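PDB 1U5K: DNA repair protein RecO from Deinococcus radiodurans, which probably takes part in DNA repair and in recombination by the RecF pathway, and binds a zinc ion. Local coordinates for residues H54-Q59 with A74-A79; D100-E105 with K139-A144; A154-P159 with L171-C176. One frame throughout, in Å; residues are numbered along the deposited sequence.

Contact 1: H54-Q59 with A74-A79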
loop_
_atom_site.group_PDB
_atom_site.type_symbol
_atom_site.label_atom_id
_atom_site.label_comp_id
_atom_site.label_asym_id
_atom_site.label_seq_id
_atom_site.Cartn_x
_atom_site.Cartn_y
_atom_site.Cartn_z
ATOM N N HIS A 54 6.718 -9.251 -17.996
ATOM C CA HIS A 54 7.171 -10.239 -18.966
ATOM C C HIS A 54 6.245 -11.448 -18.972
ATOM O O HIS A 54 5.777 -11.875 -17.913
ATOM C CB HIS A 54 8.581 -10.700 -18.606
ATOM C CG HIS A 54 9.660 -9.720 -18.945
ATOM N ND1 HIS A 54 10.988 -9.981 -18.687
ATOM C CD2 HIS A 54 9.628 -8.516 -19.566
ATOM C CE1 HIS A 54 11.725 -8.968 -19.111
ATOM N NE2 HIS A 54 10.927 -8.082 -19.678
ATOM N N HIS A 55 5.955 -11.977 -20.157
ATOM C CA HIS A 55 5.264 -13.258 -20.304
ATOM C C HIS A 55 6.388 -14.286 -20.345
ATOM O O HIS A 55 7.220 -14.247 -21.253
ATOM C CB HIS A 55 4.399 -13.302 -21.577
ATOM C CG HIS A 55 3.470 -14.475 -21.665
ATOM N ND1 HIS A 55 2.192 -14.372 -22.169
ATOM C CD2 HIS A 55 3.611 -15.766 -21.280
ATOM C CE1 HIS A 55 1.594 -15.549 -22.106
ATOM N NE2 HIS A 55 2.430 -16.412 -21.554
ATOM N N VAL A 56 6.443 -15.150 -19.336
ATOM C CA VAL A 56 7.481 -16.166 -19.223
ATOM C C VAL A 56 6.912 -17.575 -19.217
ATOM O O VAL A 56 5.779 -17.798 -18.788
ATOM C CB VAL A 56 8.350 -15.956 -17.981
ATOM C CG1 VAL A 56 9.017 -14.598 -18.047
ATOM C CG2 VAL A 56 7.541 -16.128 -16.691
ATOM N N GLY A 57 7.703 -18.515 -19.722
ATOM C CA GLY A 57 7.495 -19.941 -19.550
ATOM C C GLY A 57 8.453 -20.409 -18.468
ATOM O O GLY A 57 9.632 -20.054 -18.454
ATOM N N VAL A 58 7.920 -21.144 -17.503
ATOM C CA VAL A 58 8.698 -21.587 -16.359
ATOM C C VAL A 58 8.430 -23.062 -16.105
ATOM O O VAL A 58 7.300 -23.529 -16.216
ATOM C CB VAL A 58 8.362 -20.844 -15.046
ATOM C CG1 VAL A 58 8.900 -19.422 -15.077
ATOM C CG2 VAL A 58 6.877 -20.848 -14.725
ATOM N N GLN A 59 9.495 -23.779 -15.769
ATOM C CA GLN A 59 9.371 -25.103 -15.188
ATOM C C GLN A 59 9.489 -24.953 -13.680
ATOM O O GLN A 59 10.486 -24.467 -13.160
ATOM C CB GLN A 59 10.461 -26.023 -15.734
ATOM C CG GLN A 59 10.375 -27.445 -15.221
ATOM C CD GLN A 59 11.349 -28.339 -15.948
ATOM O OE1 GLN A 59 10.977 -28.948 -16.949
ATOM N NE2 GLN A 59 12.597 -28.368 -15.497
ATOM N N ALA A 74 13.397 -20.809 -16.777
ATOM C CA ALA A 74 12.538 -19.705 -17.182
ATOM C C ALA A 74 12.973 -19.232 -18.559
ATOM O O ALA A 74 14.160 -19.041 -18.811
ATOM C CB ALA A 74 12.617 -18.577 -16.167
ATOM N N VAL A 75 11.992 -19.054 -19.436
ATOM C CA VAL A 75 12.222 -18.662 -20.819
ATOM C C VAL A 75 11.308 -17.478 -21.139
ATOM O O VAL A 75 10.094 -17.548 -20.942
ATOM C CB VAL A 75 11.916 -19.873 -21.726
ATOM C CG1 VAL A 75 11.628 -19.454 -23.160
ATOM C CG2 VAL A 75 13.090 -20.849 -21.670
ATOM N N LEU A 76 11.886 -16.388 -21.628
ATOM C CA LEU A 76 11.106 -15.229 -22.030
ATOM C C LEU A 76 10.291 -15.499 -23.300
ATOM O O LEU A 76 10.837 -15.830 -24.350
ATOM C CB LEU A 76 12.030 -14.019 -22.154
ATOM C CG LEU A 76 11.375 -12.700 -22.551
ATOM C CD1 LEU A 76 10.502 -12.218 -21.403
ATOM C CD2 LEU A 76 12.459 -11.688 -22.894
ATOM N N GLU A 77 8.969 -15.386 -23.201
ATOM C CA GLU A 77 8.062 -15.649 -24.312
ATOM C C GLU A 77 7.486 -14.398 -24.971
ATOM O O GLU A 77 6.981 -14.445 -26.085
ATOM C CB GLU A 77 6.918 -16.555 -23.857
ATOM C CG GLU A 77 7.461 -17.918 -23.464
ATOM C CD GLU A 77 6.433 -18.896 -22.932
ATOM O OE1 GLU A 77 5.264 -18.533 -22.687
ATOM O OE2 GLU A 77 6.825 -20.068 -22.758
ATOM N N GLY A 78 7.570 -13.267 -24.286
ATOM C CA GLY A 78 6.870 -12.070 -24.709
ATOM C C GLY A 78 7.272 -10.935 -23.793
ATOM O O GLY A 78 7.336 -11.086 -22.571
ATOM N N ALA A 79 7.602 -9.809 -24.411
ATOM C CA ALA A 79 7.870 -8.580 -23.687
ATOM C C ALA A 79 7.205 -7.411 -24.403
ATOM O O ALA A 79 6.876 -7.512 -25.583
ATOM C CB ALA A 79 9.366 -8.368 -23.530
#
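H55 sits opposite both E77 and G78, a classic beta bulge in the antiparallel hairpin of strands 55-61 and 69-78, part of the N-terminal OB-fold domain of RecO. H55 N donates to G78 O at 2.9 Å, while H55 O accepts from E77 N, also at 2.9 Å. Beyond the bulge the ladder is regular: G57 and V75 form a hydrogen-bonded pair, V75 N to G57 O being 2.7 Å.

The extra residue in the bulge turns the E77 side chain toward the partner strand. Its CG stands anti to the carbonyl carbon (chi1 -65°) and the chain runs extended beyond it, which lays the carboxylate against G57, with E77 OE2 3.3 Å from G57 CA. A CB on G57 would collide with that oxygen, so glycine leaves the room the carboxylate uses. The other oxygen, E77 OE1, comes within 3.5 Å of H55 CD2, the ring and carboxylate planes being 36° apart. S9 on strand 5-17 ties the two together, its OG bonded to both H55 NE2 and E77 OE1.

V56, V58, A74 and L76 lie on the face opposite H55, G57 and V75, and there V58 CG1 meets A74 CB. H54, whose ND1 is held by S49 O, offers a ring face to L76: methyl CD1 of L76 lies 3.9 Å from the centroid of the H54 ring, 28° off its normal.

Contact 2: D100-E105 with K139-A144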
loop_
_atom_site.group_PDB
_atom_site.type_symbol
_atom_site.label_atom_id
_atom_site.label_comp_id
_atom_site.label_asym_id
_atom_site.label_seq_id
_atom_site.Cartn_x
_atom_site.Cartn_y
_atom_site.Cartn_z
ATOM N N ASP A 100 -4.602 -8.772 -8.988
ATOM C CA ASP A 100 -4.205 -9.641 -7.885
ATOM C C ASP A 100 -5.130 -9.458 -6.697
ATOM O O ASP A 100 -5.392 -10.411 -5.977
ATOM C CB ASP A 100 -2.785 -9.346 -7.419
ATOM C CG ASP A 100 -2.233 -10.434 -6.513
ATOM O OD1 ASP A 100 -2.443 -11.642 -6.727
ATOM O OD2 ASP A 100 -1.582 -10.135 -5.505
ATOM N N ALA A 101 -5.600 -8.229 -6.514
ATOM C CA ALA A 101 -6.457 -7.880 -5.404
ATOM C C ALA A 101 -7.880 -8.340 -5.656
ATOM O O ALA A 101 -8.591 -8.693 -4.714
ATOM C CB ALA A 101 -6.403 -6.396 -5.193
ATOM N N LEU A 102 -8.283 -8.345 -6.926
ATOM C CA LEU A 102 -9.682 -8.551 -7.263
ATOM C C LEU A 102 -10.060 -10.033 -7.201
ATOM O O LEU A 102 -11.149 -10.382 -6.755
ATOM C CB LEU A 102 -10.023 -7.931 -8.619
ATOM C CG LEU A 102 -11.395 -8.260 -9.201
ATOM C CD1 LEU A 102 -12.443 -7.553 -8.367
ATOM C CD2 LEU A 102 -11.519 -7.840 -10.655
ATOM N N PHE A 103 -9.160 -10.883 -7.668
ATOM C CA PHE A 103 -9.367 -12.314 -7.758
ATOM C C PHE A 103 -8.733 -13.011 -6.553
ATOM O O PHE A 103 -7.521 -12.973 -6.376
ATOM C CB PHE A 103 -8.715 -12.829 -9.041
ATOM C CG PHE A 103 -9.401 -12.367 -10.289
ATOM C CD1 PHE A 103 -9.035 -11.177 -10.896
ATOM C CD2 PHE A 103 -10.437 -13.106 -10.840
ATOM C CE1 PHE A 103 -9.697 -10.752 -12.046
ATOM C CE2 PHE A 103 -11.101 -12.686 -11.991
ATOM C CZ PHE A 103 -10.736 -11.500 -12.583
ATOM N N GLN A 104 -9.554 -13.668 -5.743
ATOM C CA GLN A 104 -9.061 -14.517 -4.656
ATOM C C GLN A 104 -8.563 -15.844 -5.213
ATOM O O GLN A 104 -8.807 -16.171 -6.380
ATOM C CB GLN A 104 -10.184 -14.808 -3.656
ATOM C CG GLN A 104 -10.884 -13.566 -3.153
ATOM C CD GLN A 104 -9.876 -12.512 -2.727
ATOM O OE1 GLN A 104 -9.686 -11.502 -3.411
ATOM N NE2 GLN A 104 -9.210 -12.757 -1.609
ATOM N N GLU A 105 -7.847 -16.586 -4.373
ATOM C CA GLU A 105 -7.240 -17.852 -4.776
ATOM C C GLU A 105 -8.333 -18.756 -5.333
ATOM O O GLU A 105 -9.416 -18.808 -4.756
ATOM C CB GLU A 105 -6.523 -18.515 -3.606
ATOM N N LYS A 139 -14.163 -4.351 -16.888
ATOM C CA LYS A 139 -14.412 -5.623 -17.535
ATOM C C LYS A 139 -14.044 -6.819 -16.676
ATOM O O LYS A 139 -14.773 -7.803 -16.650
ATOM C CB LYS A 139 -13.717 -5.730 -18.893
ATOM C CG LYS A 139 -14.264 -6.850 -19.751
ATOM C CD LYS A 139 -15.504 -6.484 -20.556
ATOM C CE LYS A 139 -16.004 -7.693 -21.338
ATOM N NZ LYS A 139 -17.421 -7.588 -21.739
ATOM N N LEU A 140 -12.924 -6.733 -15.965
ATOM C CA LEU A 140 -12.514 -7.825 -15.098
ATOM C C LEU A 140 -13.509 -8.056 -13.960
ATOM O O LEU A 140 -13.577 -9.157 -13.440
ATOM C CB LEU A 140 -11.115 -7.602 -14.523
ATOM C CG LEU A 140 -9.939 -7.744 -15.482
ATOM C CD1 LEU A 140 -8.680 -6.968 -15.073
ATOM C CD2 LEU A 140 -9.634 -9.205 -15.749
ATOM N N LEU A 141 -14.262 -7.049 -13.530
ATOM C CA LEU A 141 -15.317 -7.271 -12.551
ATOM C C LEU A 141 -16.292 -8.382 -12.926
ATOM O O LEU A 141 -16.779 -9.111 -12.053
ATOM C CB LEU A 141 -16.106 -5.992 -12.271
ATOM C CG LEU A 141 -15.353 -4.727 -11.848
ATOM C CD1 LEU A 141 -16.287 -3.527 -11.739
ATOM C CD2 LEU A 141 -14.714 -4.995 -10.514
ATOM N N GLY A 142 -16.592 -8.505 -14.215
ATOM C CA GLY A 142 -17.460 -9.556 -14.707
ATOM C C GLY A 142 -16.919 -10.966 -14.599
ATOM O O GLY A 142 -17.691 -11.914 -14.728
ATOM N N LEU A 143 -15.617 -11.131 -14.383
ATOM C CA LEU A 143 -15.049 -12.465 -14.314
ATOM C C LEU A 143 -14.714 -12.909 -12.895
ATOM O O LEU A 143 -14.293 -14.033 -12.657
ATOM C CB LEU A 143 -13.790 -12.524 -15.162
ATOM C CG LEU A 143 -13.964 -12.182 -16.637
ATOM C CD1 LEU A 143 -12.601 -12.097 -17.310
ATOM C CD2 LEU A 143 -14.851 -13.193 -17.320
ATOM N N ALA A 144 -14.927 -12.015 -11.940
ATOM C CA ALA A 144 -14.450 -12.213 -10.590
ATOM C C ALA A 144 -15.649 -12.534 -9.711
ATOM O O ALA A 144 -16.765 -12.671 -10.214
ATOM C CB ALA A 144 -13.689 -10.958 -10.151
#
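L102, the last residue of helix 86-102, F103 just after it, and A144, just past helix 129-141, carry most of this buried apolar contact. The methyl of A144 touches both of the others: A144 CB lies over one face of the F103 ring, displaced toward the rim and 3.6 Å from F103 CE2, and it is also 3.7 Å from L102 CG. The approach to the ring is a CH-pi contact, 25° off the ring normal.

F103 is the first residue to leave helical geometry, and with CG beside its own backbone N (chi1 -69°) its ring reaches across to segment 139-144. The ring's edge then meets the backbone, L143 O lying near its plane at 3.5 Å from F103 CE2. Further round the rim, L143 CB packs on F103 CZ, and L140 CD2 against F103 CE1 at 4.0 Å, the side chains of L140 and F103 crossing at about a right angle. Replacing F103 with an alanine would probably open a gap beside A144 CB and leave L140 CD2 and L143 CB without the ring they pack on.

L102 has its CB directed toward the partner segment, and its two methyls diverge. L102 CD2 rests 3.7 Å from L140 O, an oxygen already taken by L143 N, and L102 CD1 touches L141 CD2 at 4.0 Å.

Within the helical part of the C-terminal region, A112 of helix 110-125 and F108, edge-to-face, also pack on F103, L115 of helix 110-125 meets L140, and helix 211-225 covers L141 through L218 and V222. On strands 5-17 and 32-38, R14 and K33 form salt bridges with D100.

Contact 3: A154-P159 with L171-C176. With ZN (zinc ion), chain C.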
loop_
_atom_site.group_PDB
_atom_site.type_symbol
_atom_site.label_atom_id
_atom_site.label_comp_id
_atom_site.label_asym_id
_atom_site.label_seq_id
_atom_site.Cartn_x
_atom_site.Cartn_y
_atom_site.Cartn_z
ATOM N N ALA A 154 -29.402 0.651 -4.943
ATOM C CA ALA A 154 -28.805 -0.252 -3.972
ATOM C C ALA A 154 -29.527 -0.178 -2.626
ATOM O O ALA A 154 -29.388 -1.077 -1.807
ATOM C CB ALA A 154 -27.339 0.093 -3.786
ATOM N N ARG A 155 -30.309 0.872 -2.383
ATOM C CA ARG A 155 -31.004 0.987 -1.106
ATOM C C ARG A 155 -32.461 0.527 -1.188
ATOM O O ARG A 155 -32.847 -0.391 -0.475
ATOM C CB ARG A 155 -30.886 2.421 -0.590
ATOM C CG ARG A 155 -31.626 2.729 0.695
ATOM C CD ARG A 155 -31.175 4.000 1.366
ATOM N NE ARG A 155 -31.811 4.344 2.641
ATOM C CZ ARG A 155 -32.894 5.116 2.768
ATOM N NH1 ARG A 155 -33.535 5.539 1.701
ATOM N NH2 ARG A 155 -33.347 5.475 3.962
ATOM N N CYS A 156 -33.279 1.159 -2.022
ATOM C CA CYS A 156 -34.703 0.857 -2.083
ATOM C C CYS A 156 -35.132 -0.052 -3.233
ATOM O O CYS A 156 -36.272 -0.510 -3.261
ATOM C CB CYS A 156 -35.501 2.146 -2.191
ATOM S SG CYS A 156 -35.473 2.932 -3.811
ATOM N N GLY A 157 -34.276 -0.230 -4.231
ATOM C CA GLY A 157 -34.553 -1.140 -5.318
ATOM C C GLY A 157 -35.175 -0.520 -6.553
ATOM O O GLY A 157 -35.418 -1.268 -7.493
ATOM N N ALA A 158 -35.443 0.778 -6.546
ATOM C CA ALA A 158 -36.000 1.481 -7.701
ATOM C C ALA A 158 -35.181 1.315 -8.978
ATOM O O ALA A 158 -33.948 1.331 -8.976
ATOM C CB ALA A 158 -36.207 2.957 -7.441
ATOM N N PRO A 159 -35.890 1.099 -10.080
ATOM C CA PRO A 159 -35.241 0.835 -11.367
ATOM C C PRO A 159 -34.433 2.009 -11.901
ATOM O O PRO A 159 -34.787 3.173 -11.723
ATOM C CB PRO A 159 -36.387 0.409 -12.294
ATOM C CG PRO A 159 -37.628 0.526 -11.513
ATOM C CD PRO A 159 -37.357 0.975 -10.104
ATOM N N LEU A 171 -25.146 2.155 -7.310
ATOM C CA LEU A 171 -25.879 3.361 -7.681
ATOM C C LEU A 171 -27.161 3.537 -6.852
ATOM O O LEU A 171 -27.767 2.556 -6.438
ATOM C CB LEU A 171 -26.266 3.283 -9.148
ATOM C CG LEU A 171 -25.131 3.138 -10.177
ATOM C CD1 LEU A 171 -25.772 2.775 -11.491
ATOM C CD2 LEU A 171 -24.321 4.405 -10.296
ATOM N N LEU A 172 -27.559 4.778 -6.609
ATOM C CA LEU A 172 -28.743 5.142 -5.834
ATOM C C LEU A 172 -29.722 5.910 -6.705
ATOM O O LEU A 172 -29.306 6.625 -7.621
ATOM C CB LEU A 172 -28.374 6.013 -4.634
ATOM C CG LEU A 172 -27.521 5.317 -3.586
ATOM C CD1 LEU A 172 -27.043 6.323 -2.552
ATOM C CD2 LEU A 172 -28.247 4.120 -3.002
ATOM N N CYS A 173 -31.018 5.806 -6.397
ATOM C CA CYS A 173 -32.027 6.628 -7.065
ATOM C C CYS A 173 -32.022 8.044 -6.507
ATOM O O CYS A 173 -31.423 8.337 -5.466
ATOM C CB CYS A 173 -33.433 6.018 -6.946
ATOM S SG CYS A 173 -34.152 6.134 -5.292
ATOM N N SER A 174 -32.748 8.921 -7.193
ATOM C CA SER A 174 -32.822 10.336 -6.841
ATOM C C SER A 174 -33.387 10.537 -5.436
ATOM O O SER A 174 -33.007 11.480 -4.753
ATOM C CB SER A 174 -33.616 11.127 -7.892
ATOM O OG SER A 174 -35.002 10.802 -7.835
ATOM N N LYS A 175 -34.211 9.612 -4.954
ATOM C CA LYS A 175 -34.781 9.736 -3.629
ATOM C C LYS A 175 -33.838 9.284 -2.519
ATOM O O LYS A 175 -33.864 9.863 -1.443
ATOM C CB LYS A 175 -36.107 8.974 -3.540
ATOM C CG LYS A 175 -37.212 9.462 -4.465
ATOM C CD LYS A 175 -37.855 10.792 -4.114
ATOM C CE LYS A 175 -39.158 11.037 -4.911
ATOM N NZ LYS A 175 -40.410 10.659 -4.139
ATOM N N CYS A 176 -32.968 8.312 -2.767
ATOM C CA CYS A 176 -32.061 7.801 -1.749
ATOM C C CYS A 176 -30.749 8.581 -1.736
ATOM O O CYS A 176 -30.030 8.571 -0.754
ATOM C CB CYS A 176 -31.822 6.311 -1.984
ATOM S SG CYS A 176 -33.262 5.272 -1.655
HETATM ZN ZN ZN C . -33.698 4.376 -3.844
#
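C156 and C173 both place SG between backbone N and carbonyl carbon (chi1 75° and 72°), whereas C176 turns its SG beside the backbone N (chi1 -69°); these settings aim three thiolates at one zinc ion. Zinc lies 2.3 Å from C156 SG, 2.3 Å from C173 SG and 2.4 Å from C176 SG, and C153 supplies the fourth sulfur. Two CxxC pairs thus make a Cys4 site, characteristic of zinc ribbons.

N-H groups reach three of the sulfurs. A158 N donates to C156 SG at 3.5 Å, and C176 N makes a weak bond to C173 SG. R155, stretched out from CG to NE, runs its aliphatic chain alongside C176 and brings R155 NH1 to C176 SG at 3.4 Å; the sulfur lies in the guanidinium plane, at its edge. These donors, the arginine's positive charge above all, would probably offset some of the negative charge gathered by four thiolates. G157 takes a positive phi that suits glycine, turning the chain so that A158 N can reach C156 SG.

A154 N bonds to L171 O at 2.9 Å, while L172 CD2 packs against R155 CB at 4.0 Å. The second knuckle follows the short, weakly bonded strand 171-172, which pairs antiparallel with 163-164 through L172 and H163; the first lies in the loop between helix 129-141 and strand 163-164.

In the fold
The three contacts follow one another along the chain without interlocking. Contact 1 pairs the two strands of a hairpin in the N-terminal OB domain; contacts 2 and 3 both belong to the C-terminal family region, contact 2 in its helices and contact 3 at its zinc site. Strand 69-78 leads on to helix 86-102, yet the centres of contacts 1 and 2 are about 23 Å apart and their nearest atoms about 14 Å. Contact 2 lies nearest the middle of the chain, with its centre about 26 Å from that of contact 3. Contacts 1 and 3 fall on opposite sides of the chain's centre, about 48 Å apart between centres, so the hairpin is remote from the zinc.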